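Side-chain contacts in putative nucleoside-diphosphate-sugar epimerase (Staphylococcus aureus subsp. aureus, PDB 3E48), which is of unknown function but probably binds NAD(P) through a Rossmann-type fold and may act on a nucleotide-linked sugar: residues T14-Q19 against G180-I185; P84-L89 against F121-R126; K159-A164 against A230-E235. All blocks are in the same frame, centred on the assembly; numbering follows the deposited sequence.

Contact 1. Residues T14-Q19 against G180-I185; sequences THITNQ and GVIAII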
loop_
_atom_site.group_PDB
_atom_site.type_symbol
_atom_site.label_atom_id
_atom_site.label_comp_id
_atom_site.label_asym_id
_atom_site.label_seq_id
_atom_site.Cartn_x
_atom_site.Cartn_y
_atom_site.Cartn_z
ATOM N N THR B 14 13.659 -22.193 -0.559
ATOM C CA THR B 14 14.562 -23.329 -0.417
ATOM C C THR B 14 15.348 -23.192 0.886
ATOM O O THR B 14 15.515 -24.167 1.627
ATOM C CB THR B 14 15.510 -23.423 -1.638
ATOM O OG1 THR B 14 14.737 -23.715 -2.808
ATOM C CG2 THR B 14 16.541 -24.516 -1.446
ATOM N N HIS B 15 15.819 -21.978 1.170
ATOM C CA HIS B 15 16.551 -21.715 2.409
ATOM C C HIS B 15 15.676 -22.050 3.610
ATOM O O HIS B 15 16.090 -22.779 4.514
ATOM C CB HIS B 15 16.958 -20.239 2.491
ATOM C CG HIS B 15 18.182 -19.904 1.700
ATOM N ND1 HIS B 15 19.457 -20.158 2.158
ATOM C CD2 HIS B 15 18.326 -19.355 0.471
ATOM C CE1 HIS B 15 20.334 -19.780 1.245
ATOM N NE2 HIS B 15 19.673 -19.290 0.211
ATOM N N ILE B 16 14.460 -21.511 3.613
ATOM C CA ILE B 16 13.533 -21.744 4.714
ATOM C C ILE B 16 13.192 -23.219 4.899
ATOM O O ILE B 16 13.149 -23.710 6.027
ATOM C CB ILE B 16 12.223 -20.954 4.523
ATOM C CG1 ILE B 16 12.532 -19.451 4.470
ATOM C CG2 ILE B 16 11.263 -21.254 5.670
ATOM C CD1 ILE B 16 11.315 -18.580 4.174
ATOM N N THR B 17 12.954 -23.922 3.796
ATOM C CA THR B 17 12.609 -25.337 3.872
ATOM C C THR B 17 13.769 -26.183 4.392
ATOM O O THR B 17 13.572 -27.044 5.247
ATOM C CB THR B 17 12.171 -25.894 2.505
ATOM O OG1 THR B 17 11.069 -25.127 2.001
ATOM C CG2 THR B 17 11.737 -27.356 2.646
ATOM N N ASN B 18 14.974 -25.955 3.880
ATOM C CA ASN B 18 16.115 -26.731 4.359
ATOM C C ASN B 18 16.379 -26.444 5.833
ATOM O O ASN B 18 16.737 -27.344 6.593
ATOM C CB ASN B 18 17.374 -26.447 3.535
ATOM C CG ASN B 18 17.310 -27.063 2.145
ATOM O OD1 ASN B 18 16.878 -28.207 1.982
ATOM N ND2 ASN B 18 17.751 -26.318 1.144
ATOM N N GLN B 19 16.201 -25.194 6.245
ATOM C CA GLN B 19 16.417 -24.854 7.643
ATOM C C GLN B 19 15.326 -25.484 8.511
ATOM O O GLN B 19 15.593 -25.909 9.631
ATOM C CB GLN B 19 16.463 -23.329 7.832
ATOM C CG GLN B 19 17.778 -22.691 7.375
ATOM C CD GLN B 19 17.851 -21.192 7.655
ATOM O OE1 GLN B 19 17.277 -20.707 8.628
ATOM N NE2 GLN B 19 18.579 -20.458 6.806
ATOM N N GLY B 180 15.658 -15.740 10.398
ATOM C CA GLY B 180 14.701 -14.932 11.134
ATOM C C GLY B 180 13.295 -15.495 11.012
ATOM O O GLY B 180 12.548 -15.539 11.989
ATOM N N VAL B 181 12.928 -15.925 9.807
ATOM C CA VAL B 181 11.603 -16.486 9.577
ATOM C C VAL B 181 11.421 -17.782 10.374
ATOM O O VAL B 181 10.372 -18.001 10.979
ATOM C CB VAL B 181 11.369 -16.742 8.064
ATOM C CG1 VAL B 181 10.063 -17.485 7.843
ATOM C CG2 VAL B 181 11.336 -15.408 7.316
ATOM N N ILE B 182 12.451 -18.627 10.380
ATOM C CA ILE B 182 12.420 -19.890 11.119
ATOM C C ILE B 182 12.256 -19.614 12.614
ATOM O O ILE B 182 11.485 -20.287 13.302
ATOM C CB ILE B 182 13.724 -20.697 10.890
ATOM C CG1 ILE B 182 13.745 -21.265 9.462
ATOM C CG2 ILE B 182 13.860 -21.803 11.936
ATOM C CD1 ILE B 182 12.681 -22.314 9.178
ATOM N N ALA B 183 12.972 -18.612 13.114
ATOM C CA ALA B 183 12.887 -18.261 14.527
ATOM C C ALA B 183 11.463 -17.847 14.882
ATOM O O ALA B 183 10.962 -18.173 15.959
ATOM C CB ALA B 183 13.861 -17.130 14.854
ATOM N N ILE B 184 10.811 -17.126 13.973
ATOM C CA ILE B 184 9.440 -16.693 14.208
ATOM C C ILE B 184 8.509 -17.903 14.224
ATOM O O ILE B 184 7.692 -18.055 15.131
ATOM C CB ILE B 184 8.976 -15.707 13.121
ATOM C CG1 ILE B 184 9.827 -14.435 13.198
ATOM C CG2 ILE B 184 7.492 -15.386 13.294
ATOM C CD1 ILE B 184 9.541 -13.427 12.104
ATOM N N ILE B 185 8.653 -18.766 13.222
ATOM C CA ILE B 185 7.828 -19.964 13.109
ATOM C C ILE B 185 7.905 -20.837 14.360
ATOM O O ILE B 185 6.880 -21.279 14.881
ATOM C CB ILE B 185 8.250 -20.819 11.878
ATOM C CG1 ILE B 185 7.932 -20.065 10.585
ATOM C CG2 ILE B 185 7.514 -22.160 11.889
ATOM C CD1 ILE B 185 8.444 -20.752 9.324
#
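In I182, CG1 lies opposite the carbonyl carbon (chi1 -72°) and the chain turns again at chi2 (-66°), which brings CD1 up against I16 on the neighbouring helix. The two helices belong to a Rossmann fold: helix 11-22 is the one that follows the glycine-rich turn, a GxxGxxG pattern that includes G10 and G13 and in such folds usually receives the dinucleotide phosphates. Segments 14-19 and 180-185 of helices 11-22 and 174-186 cross at -48°, their axes 9.9 Å apart.

I16 serves two neighbours with two branches. Its extended arm ends in CD1, which meets CG1 of V181 at 4.0 Å, the two side chains crossing almost at a right angle. The I16 and I182 side chains slide past each other in opposite directions, CG2 of I16 touching CD1 of I182; the same CD1 lies 3.5 Å from the backbone O of I16. Both helices also pack on strand 3-6, I16 on L5 and I185 on I3.

Q19 meets I182 further back along its side chain, at CG1. Its amide nitrogen NE2 is hydrogen-bonded to the backbone oxygen of N175, about two turns before I182 in the same helix, which probably fixes the rotation of the amide. The other amide atom, OE1, then comes to rest 3.7 Å from CG1 of I182.

Contact 2. Residues P84-L89 against F121-R126; sequences PEVENL and FGYASR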
loop_
_atom_site.group_PDB
_atom_site.type_symbol
_atom_site.label_atom_id
_atom_site.label_comp_id
_atom_site.label_asym_id
_atom_site.label_seq_id
_atom_site.Cartn_x
_atom_site.Cartn_y
_atom_site.Cartn_z
ATOM N N PRO B 84 -3.960 -10.236 -7.218
ATOM C CA PRO B 84 -4.828 -11.405 -7.022
ATOM C C PRO B 84 -4.234 -12.435 -6.060
ATOM O O PRO B 84 -4.950 -13.171 -5.384
ATOM C CB PRO B 84 -4.991 -11.943 -8.440
ATOM C CG PRO B 84 -4.991 -10.670 -9.260
ATOM C CD PRO B 84 -3.825 -9.919 -8.653
ATOM N N GLU B 85 -2.912 -12.450 -6.009
ATOM C CA GLU B 85 -2.134 -13.330 -5.152
ATOM C C GLU B 85 -2.569 -13.230 -3.691
ATOM O O GLU B 85 -2.901 -14.234 -3.041
ATOM C CB GLU B 85 -0.695 -12.885 -5.267
ATOM C CG GLU B 85 0.336 -13.819 -4.817
ATOM C CD GLU B 85 1.677 -13.322 -5.259
ATOM O OE1 GLU B 85 2.326 -12.563 -4.504
ATOM O OE2 GLU B 85 2.053 -13.668 -6.390
ATOM N N VAL B 86 -2.549 -12.005 -3.179
ATOM C CA VAL B 86 -2.912 -11.749 -1.791
ATOM C C VAL B 86 -4.410 -11.895 -1.584
ATOM O O VAL B 86 -4.848 -12.304 -0.515
ATOM C CB VAL B 86 -2.459 -10.334 -1.334
ATOM C CG1 VAL B 86 -3.177 -9.260 -2.132
ATOM C CG2 VAL B 86 -2.718 -10.166 0.157
ATOM N N GLU B 87 -5.198 -11.552 -2.599
ATOM C CA GLU B 87 -6.639 -11.705 -2.477
ATOM C C GLU B 87 -6.920 -13.190 -2.281
ATOM O O GLU B 87 -7.720 -13.564 -1.432
ATOM C CB GLU B 87 -7.364 -11.218 -3.736
ATOM C CG GLU B 87 -7.485 -9.701 -3.881
ATOM C CD GLU B 87 -8.399 -9.067 -2.849
ATOM O OE1 GLU B 87 -9.381 -9.715 -2.431
ATOM O OE2 GLU B 87 -8.156 -7.906 -2.465
ATOM N N ASN B 88 -6.251 -14.035 -3.057
ATOM C CA ASN B 88 -6.470 -15.466 -2.940
ATOM C C ASN B 88 -5.969 -16.003 -1.611
ATOM O O ASN B 88 -6.589 -16.886 -1.016
ATOM C CB ASN B 88 -5.829 -16.202 -4.116
ATOM C CG ASN B 88 -6.572 -15.953 -5.418
ATOM O OD1 ASN B 88 -7.736 -15.541 -5.404
ATOM N ND2 ASN B 88 -5.914 -16.212 -6.544
ATOM N N LEU B 89 -4.851 -15.463 -1.140
ATOM C CA LEU B 89 -4.297 -15.881 0.144
ATOM C C LEU B 89 -5.342 -15.698 1.241
ATOM O O LEU B 89 -5.646 -16.634 1.982
ATOM C CB LEU B 89 -3.058 -15.048 0.474
ATOM C CG LEU B 89 -2.510 -15.159 1.897
ATOM C CD1 LEU B 89 -2.022 -16.583 2.179
ATOM C CD2 LEU B 89 -1.365 -14.159 2.052
ATOM N N PHE B 121 2.915 -4.331 -2.093
ATOM C CA PHE B 121 3.225 -4.542 -0.685
ATOM C C PHE B 121 2.386 -3.675 0.237
ATOM O O PHE B 121 2.004 -4.109 1.324
ATOM C CB PHE B 121 4.720 -4.344 -0.450
ATOM C CG PHE B 121 5.554 -5.432 -1.058
ATOM C CD1 PHE B 121 5.497 -6.727 -0.545
ATOM C CD2 PHE B 121 6.342 -5.186 -2.174
ATOM C CE1 PHE B 121 6.211 -7.769 -1.138
ATOM C CE2 PHE B 121 7.064 -6.218 -2.781
ATOM C CZ PHE B 121 6.997 -7.513 -2.261
ATOM N N GLY B 122 2.086 -2.453 -0.188
ATOM C CA GLY B 122 1.245 -1.607 0.634
ATOM C C GLY B 122 -0.140 -2.227 0.705
ATOM O O GLY B 122 -0.764 -2.269 1.763
ATOM N N TYR B 123 -0.623 -2.713 -0.435
ATOM C CA TYR B 123 -1.936 -3.333 -0.517
ATOM C C TYR B 123 -2.025 -4.605 0.319
ATOM O O TYR B 123 -3.009 -4.818 1.030
ATOM C CB TYR B 123 -2.253 -3.638 -1.980
ATOM C CG TYR B 123 -3.646 -4.153 -2.253
ATOM C CD1 TYR B 123 -3.967 -5.503 -2.078
ATOM C CD2 TYR B 123 -4.632 -3.298 -2.752
ATOM C CE1 TYR B 123 -5.236 -5.990 -2.406
ATOM C CE2 TYR B 123 -5.897 -3.772 -3.079
ATOM C CZ TYR B 123 -6.192 -5.116 -2.908
ATOM O OH TYR B 123 -7.437 -5.574 -3.270
ATOM N N ALA B 124 -0.995 -5.442 0.230
ATOM C CA ALA B 124 -0.947 -6.704 0.966
ATOM C C ALA B 124 -1.059 -6.506 2.478
ATOM O O ALA B 124 -1.873 -7.157 3.144
ATOM C CB ALA B 124 0.346 -7.447 0.630
ATOM N N SER B 125 -0.236 -5.613 3.018
ATOM C CA SER B 125 -0.242 -5.334 4.452
ATOM C C SER B 125 -1.636 -4.913 4.905
ATOM O O SER B 125 -2.181 -5.440 5.881
ATOM C CB SER B 125 0.775 -4.231 4.774
ATOM O OG SER B 125 0.790 -3.926 6.156
ATOM N N ARG B 126 -2.219 -3.962 4.188
ATOM C CA ARG B 126 -3.551 -3.478 4.536
ATOM C C ARG B 126 -4.632 -4.545 4.372
ATOM O O ARG B 126 -5.519 -4.665 5.220
ATOM C CB ARG B 126 -3.862 -2.231 3.705
ATOM C CG ARG B 126 -2.891 -1.111 4.043
ATOM C CD ARG B 126 -2.872 0.023 3.035
ATOM N NE ARG B 126 -2.071 1.131 3.556
ATOM C CZ ARG B 126 -0.747 1.113 3.687
ATOM N NH1 ARG B 126 -0.045 0.043 3.324
ATOM N NH2 ARG B 126 -0.122 2.156 4.222
#
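V86 and Y123 make the first meeting between two helices whose segments here run nearly parallel. The two methyls of V86 divide the work. CG1 sits between the backbone N and the carbonyl carbon (chi1 64°) and approaches the edge of the Y123 ring, 3.8 Å from its CD1. CG2 of V86 leans instead on A124, 4.0 Å from its CA and 4.1 Å from its CB, at the point where the two backbones come nearest.

E87 follows, and here the contact turns polar. Its side chain starts off along the flank of its helix, but a bend at chi2 carries the carboxylate across to the tyrosine. The hydroxyl OH of Y123 donates to OE2 of E87 over 2.6 Å, meeting the oxygen on its anti side, 24° out of the carboxylate plane, and the carboxylate is turned 64° from the ring. F80 of the second subunit packs against both residues, so the bond sits beside the subunit boundary. Further on, L89 packs on strands 68-71 and 100-106, which places the helix against the sheet.

Helices 84-96 and 118-131, the helices of successive beta-alpha-beta crossovers sharing strand 100-106, lie side by side as in the Rossmann fold. Their contacts with the second subunit are consistent with the four-helix-bundle dimer interface of many short-chain dehydrogenase/reductase relatives.

Contact 3. Residues K159-A164 against A230-E235; sequences KLIYPA and AEMYDE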
loop_
_atom_site.group_PDB
_atom_site.type_symbol
_atom_site.label_atom_id
_atom_site.label_comp_id
_atom_site.label_asym_id
_atom_site.label_seq_id
_atom_site.Cartn_x
_atom_site.Cartn_y
_atom_site.Cartn_z
ATOM N N LYS B 159 33.150 -0.959 -12.860
ATOM C CA LYS B 159 32.299 0.068 -12.280
ATOM C C LYS B 159 30.973 -0.477 -11.756
ATOM O O LYS B 159 30.409 -1.425 -12.308
ATOM C CB LYS B 159 32.007 1.149 -13.326
ATOM C CG LYS B 159 33.243 1.747 -13.980
ATOM C CD LYS B 159 32.878 2.604 -15.184
ATOM C CE LYS B 159 34.123 3.108 -15.901
ATOM N NZ LYS B 159 33.780 3.896 -17.118
ATOM N N LEU B 160 30.497 0.127 -10.673
ATOM C CA LEU B 160 29.213 -0.226 -10.076
ATOM C C LEU B 160 28.305 0.861 -10.649
ATOM O O LEU B 160 28.545 2.047 -10.419
ATOM C CB LEU B 160 29.282 -0.107 -8.552
ATOM C CG LEU B 160 28.012 -0.497 -7.789
ATOM C CD1 LEU B 160 27.739 -1.985 -7.971
ATOM C CD2 LEU B 160 28.191 -0.164 -6.312
ATOM N N ILE B 161 27.276 0.468 -11.392
ATOM C CA ILE B 161 26.400 1.442 -12.039
ATOM C C ILE B 161 24.998 1.671 -11.474
ATOM O O ILE B 161 24.205 2.405 -12.075
ATOM C CB ILE B 161 26.250 1.111 -13.540
ATOM C CG1 ILE B 161 25.562 -0.246 -13.713
ATOM C CG2 ILE B 161 27.622 1.086 -14.201
ATOM C CD1 ILE B 161 25.291 -0.621 -15.155
ATOM N N TYR B 162 24.681 1.057 -10.340
ATOM C CA TYR B 162 23.360 1.240 -9.741
ATOM C C TYR B 162 23.028 2.727 -9.605
ATOM O O TYR B 162 23.773 3.485 -8.991
ATOM C CB TYR B 162 23.294 0.589 -8.355
ATOM C CG TYR B 162 23.433 -0.918 -8.334
ATOM C CD1 TYR B 162 22.730 -1.724 -9.231
ATOM C CD2 TYR B 162 24.206 -1.545 -7.357
ATOM C CE1 TYR B 162 22.791 -3.120 -9.147
ATOM C CE2 TYR B 162 24.271 -2.930 -7.265
ATOM C CZ TYR B 162 23.563 -3.712 -8.156
ATOM O OH TYR B 162 23.612 -5.083 -8.032
ATOM N N PRO B 163 21.899 3.163 -10.185
ATOM C CA PRO B 163 21.486 4.570 -10.112
ATOM C C PRO B 163 20.856 4.862 -8.759
ATOM O O PRO B 163 19.663 5.159 -8.665
ATOM C CB PRO B 163 20.484 4.687 -11.252
ATOM C CG PRO B 163 19.818 3.341 -11.226
ATOM C CD PRO B 163 20.995 2.395 -11.057
ATOM N N ALA B 164 21.667 4.772 -7.710
ATOM C CA ALA B 164 21.190 4.992 -6.352
ATOM C C ALA B 164 21.715 6.278 -5.731
ATOM O O ALA B 164 21.579 6.488 -4.527
ATOM C CB ALA B 164 21.575 3.802 -5.474
ATOM N N ALA B 230 17.736 0.726 -16.988
ATOM C CA ALA B 230 16.544 -0.031 -17.349
ATOM C C ALA B 230 16.708 -0.703 -18.705
ATOM O O ALA B 230 16.265 -1.832 -18.910
ATOM C CB ALA B 230 15.328 0.892 -17.371
ATOM N N GLU B 231 17.349 0.009 -19.626
ATOM C CA GLU B 231 17.576 -0.484 -20.976
ATOM C C GLU B 231 18.513 -1.683 -21.038
ATOM O O GLU B 231 18.223 -2.666 -21.720
ATOM C CB GLU B 231 18.128 0.647 -21.844
ATOM C CG GLU B 231 17.087 1.695 -22.214
ATOM C CD GLU B 231 17.695 2.942 -22.829
ATOM O OE1 GLU B 231 18.720 2.827 -23.539
ATOM O OE2 GLU B 231 17.133 4.039 -22.615
HETATM N N MSE B 232 19.633 -1.609 -20.328
HETATM C CA MSE B 232 20.590 -2.707 -20.350
HETATM C C MSE B 232 20.222 -3.876 -19.440
HETATM O O MSE B 232 20.968 -4.848 -19.342
HETATM C CB MSE B 232 21.998 -2.187 -20.025
HETATM C CG MSE B 232 22.135 -1.468 -18.700
HETATM SE SE MSE B 232 23.830 -0.529 -18.557
HETATM C CE MSE B 232 25.003 -2.072 -18.418
ATOM N N TYR B 233 19.064 -3.791 -18.790
ATOM C CA TYR B 233 18.610 -4.860 -17.905
ATOM C C TYR B 233 17.103 -5.088 -18.029
ATOM O O TYR B 233 16.467 -5.598 -17.108
ATOM C CB TYR B 233 18.972 -4.538 -16.447
ATOM C CG TYR B 233 20.463 -4.482 -16.182
ATOM C CD1 TYR B 233 21.257 -5.624 -16.308
ATOM C CD2 TYR B 233 21.081 -3.290 -15.815
ATOM C CE1 TYR B 233 22.631 -5.576 -16.077
ATOM C CE2 TYR B 233 22.453 -3.226 -15.583
ATOM C CZ TYR B 233 23.223 -4.371 -15.716
ATOM O OH TYR B 233 24.579 -4.305 -15.487
ATOM N N ASP B 234 16.537 -4.719 -19.176
ATOM C CA ASP B 234 15.104 -4.885 -19.403
ATOM C C ASP B 234 14.785 -6.278 -19.930
ATOM O O ASP B 234 14.544 -6.463 -21.124
ATOM C CB ASP B 234 14.591 -3.842 -20.398
ATOM C CG ASP B 234 13.074 -3.790 -20.455
ATOM O OD1 ASP B 234 12.529 -3.213 -21.419
ATOM O OD2 ASP B 234 12.425 -4.318 -19.527
ATOM N N GLU B 235 14.774 -7.256 -19.033
ATOM C CA GLU B 235 14.488 -8.633 -19.408
ATOM C C GLU B 235 14.009 -9.415 -18.191
ATOM O O GLU B 235 14.758 -9.601 -17.231
ATOM C CB GLU B 235 15.745 -9.287 -19.984
ATOM C CG GLU B 235 15.560 -10.729 -20.415
ATOM C CD GLU B 235 16.859 -11.367 -20.867
ATOM O OE1 GLU B 235 17.477 -10.851 -21.823
ATOM O OE2 GLU B 235 17.263 -12.384 -20.266
#
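I161, M232 and Y233 carry this contact, and all of it passes through one methyl group, CD1 of I161. The site lies in the smaller lobe beside the Rossmann fold, the part that in extended short-chain dehydrogenase/reductase relatives usually helps to form the substrate pocket; whether it does so here is not established. I161 comes directly after strand 159-160, which pairs in parallel with strand 220-221, and the other segment begins in helix 226-231.

The backbones stay well apart, with 11.0 Å between the CA atoms of I161 and M232, and long side chains bridge the distance. In I161, CG1 stands between the backbone N and the carbonyl carbon (chi1 64°), and the arm then runs straight to CD1, directed at the opposite segment. M232, present as selenomethionine, comes from the other side and bends at chi3 (-70°). The two side chains meet tip to tip, CE of M232 lying 3.6 Å from CD1 of I161. The selenium is almost as near to the same methyl. M232 is exposed and I161 buried, so the contact lies toward the surface.

Y233 presents its edge rather than its face. CD1 of I161 lies close to the ring plane, 3.9 Å from CE2 of Y233, while F229 of helix 226-231 meets the ring with the planes at about 55°. Both sides also touch helix 147-157: I161 packs on Y150 and Y233 on M157. The same helix also satisfies the phenol, whose oxygen is hydrogen-bonded to OE2 of E153 and to the hydroxyl of Y150. These two bonds probably hold the rim of the ring in place, leaving OH of Y233 3.8 Å from CD1 of I161.

Overall arrangement
The three contacts sample separate parts of a two-lobed fold. Contacts 1 and 2 both belong to the Rossmann part, their centres 22 Å apart and their nearest atoms about 12 Å apart; along the chain, contact 2 is nested within the loop that contact 1 closes. Contact 1 lies nearest in sequence to the probable dinucleotide-binding turn, whereas contact 2 borders the second subunit. Contact 3 lies in the other lobe, its centre 31 Å from that of contact 1, across the chain's centre, and 29 Å from that of contact 2. Its segments alternate with those of contact 1 along the chain, so the two lobes are interwoven in sequence.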